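Interferon gamma (Paralichthys olivaceus, PDB 6F1E) is a homodimeric, secreted type II interferon that binds interferon gamma receptor 1 and activates macrophages and neutrophils. Local coordinates at residues V31-K34 against E35-S38. Sequence-based numbering, arbitrary orientation.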
loop_
_atom_site.group_PDB
_atom_site.type_symbol
_atom_site.label_atom_id
_atom_site.label_comp_id
_atom_site.label_asym_id
_atom_site.label_seq_id
_atom_site.Cartn_x
_atom_site.Cartn_y
_atom_site.Cartn_z
ATOM N N VAL A 31 -2.484 3.321 16.936
ATOM C CA VAL A 31 -1.943 3.802 15.665
ATOM C C VAL A 31 -1.907 2.642 14.627
ATOM O O VAL A 31 -2.382 2.770 13.503
ATOM C CB VAL A 31 -0.543 4.423 15.860
ATOM C CG1 VAL A 31 0.008 4.924 14.516
ATOM C CG2 VAL A 31 -0.594 5.565 16.883
ATOM N N PHE A 32 -1.361 1.510 15.060
ATOM C CA PHE A 32 -1.138 0.336 14.241
ATOM C C PHE A 32 -2.037 -0.814 14.714
ATOM O O PHE A 32 -1.900 -1.299 15.858
ATOM C CB PHE A 32 0.321 -0.062 14.349
ATOM C CG PHE A 32 1.256 0.999 13.858
ATOM C CD1 PHE A 32 1.231 1.393 12.535
ATOM C CD2 PHE A 32 2.136 1.603 14.695
ATOM C CE1 PHE A 32 2.079 2.368 12.035
ATOM C CE2 PHE A 32 3.004 2.581 14.210
ATOM C CZ PHE A 32 2.968 2.969 12.877
ATOM N N PRO A 33 -2.994 -1.219 13.862
ATOM C CA PRO A 33 -3.759 -2.452 14.045
ATOM C C PRO A 33 -2.912 -3.696 14.203
ATOM O O PRO A 33 -1.958 -3.857 13.454
ATOM C CB PRO A 33 -4.518 -2.582 12.705
ATOM C CG PRO A 33 -4.005 -1.482 11.807
ATOM C CD PRO A 33 -3.567 -0.418 12.760
ATOM N N LYS A 34 -3.274 -4.576 15.136
ATOM C CA LYS A 34 -2.735 -5.945 15.163
ATOM C C LYS A 34 -3.554 -6.946 14.340
ATOM O O LYS A 34 -3.128 -8.090 14.175
ATOM C CB LYS A 34 -2.613 -6.470 16.588
ATOM C CG LYS A 34 -1.666 -5.671 17.458
ATOM C CD LYS A 34 -1.483 -6.326 18.818
ATOM C CE LYS A 34 -0.632 -5.462 19.740
ATOM N NZ LYS A 34 -0.350 -6.170 21.019
ATOM N N GLU A 35 -4.702 -6.519 13.810
ATOM C CA GLU A 35 -5.628 -7.413 13.075
ATOM C C GLU A 35 -4.981 -8.052 11.823
ATOM O O GLU A 35 -5.181 -9.251 11.572
ATOM C CB GLU A 35 -6.948 -6.690 12.680
ATOM C CG GLU A 35 -7.742 -6.035 13.823
ATOM C CD GLU A 35 -8.554 -4.807 13.389
ATOM O OE1 GLU A 35 -8.013 -3.923 12.664
ATOM O OE2 GLU A 35 -9.739 -4.718 13.796
ATOM N N PRO A 36 -4.193 -7.267 11.046
ATOM C CA PRO A 36 -3.585 -7.860 9.862
ATOM C C PRO A 36 -2.422 -8.812 10.109
ATOM O O PRO A 36 -1.849 -9.293 9.130
ATOM C CB PRO A 36 -3.121 -6.638 9.054
ATOM C CG PRO A 36 -3.980 -5.513 9.535
ATOM C CD PRO A 36 -4.072 -5.798 11.004
ATOM N N LEU A 37 -2.082 -9.085 11.377
ATOM C CA LEU A 37 -1.176 -10.198 11.743
ATOM C C LEU A 37 -1.942 -11.506 12.014
ATOM O O LEU A 37 -1.760 -12.170 13.040
ATOM C CB LEU A 37 -0.267 -9.842 12.941
ATOM C CG LEU A 37 0.724 -8.677 12.813
ATOM C CD1 LEU A 37 1.345 -8.587 11.425
ATOM C CD2 LEU A 37 0.069 -7.354 13.161
ATOM N N SER A 38 -2.804 -11.856 11.069
ATOM C CA SER A 38 -3.333 -13.200 10.932
ATOM C C SER A 38 -3.134 -13.589 9.466
ATOM O O SER A 38 -2.579 -12.813 8.677
ATOM C CB SER A 38 -4.805 -13.223 11.327
ATOM O OG SER A 38 -4.967 -12.585 12.578
#
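Lys34 and Leu37 are the ends of a type I beta turn, a local contact in the loop between helix 22-25 and helix 41-64. This loop follows the first helical segments of the interferon gamma fold and lies between helix 41-64 of its own subunit and the second subunit of the homodimer. Glu35 and Pro36 fill the two central positions, and this stretch has no regular helix or strand. One backbone hydrogen bond closes the turn: Leu37 N donates to Lys34 O at 3.1 Å. The N-H points fairly straight at the oxygen (155°), but the donor stands well above the carbonyl plane. The Leu37 side chain folds back over the same carbonyl. Chi1 of -62° keeps CG of Leu37 beside the backbone N. Leu37 CD2 lies 3.4 Å from Lys34 O, and it also touches Lys34 CA. The two proline rings touch through one carbon each, Pro33 CB lying 3.7 Å from Pro36 CD. The Glu35 chain is extended beyond CG, with its carboxylate oxygen OE1 3.7 Å from Pro33 CB; this is a contact with carbon, not a polar bond. Lys34 runs out extended and away from the turn, touching it through CB, which lies 3.5 Å from Glu35 N.

Pro36 packs on Phe47 and Leu37 on Phe47 and Met48, so the turn lies against the N-terminal half of helix 41-64. Lys34 makes a cation-pi contact with Trp141 of the second subunit, and Leu37 packs on Glu145 of that subunit. A single backbone bond and apolar packing shape the turn, and the rings restrict phi at Pro33 and Pro36. The lysine charge is directed across the dimer interface.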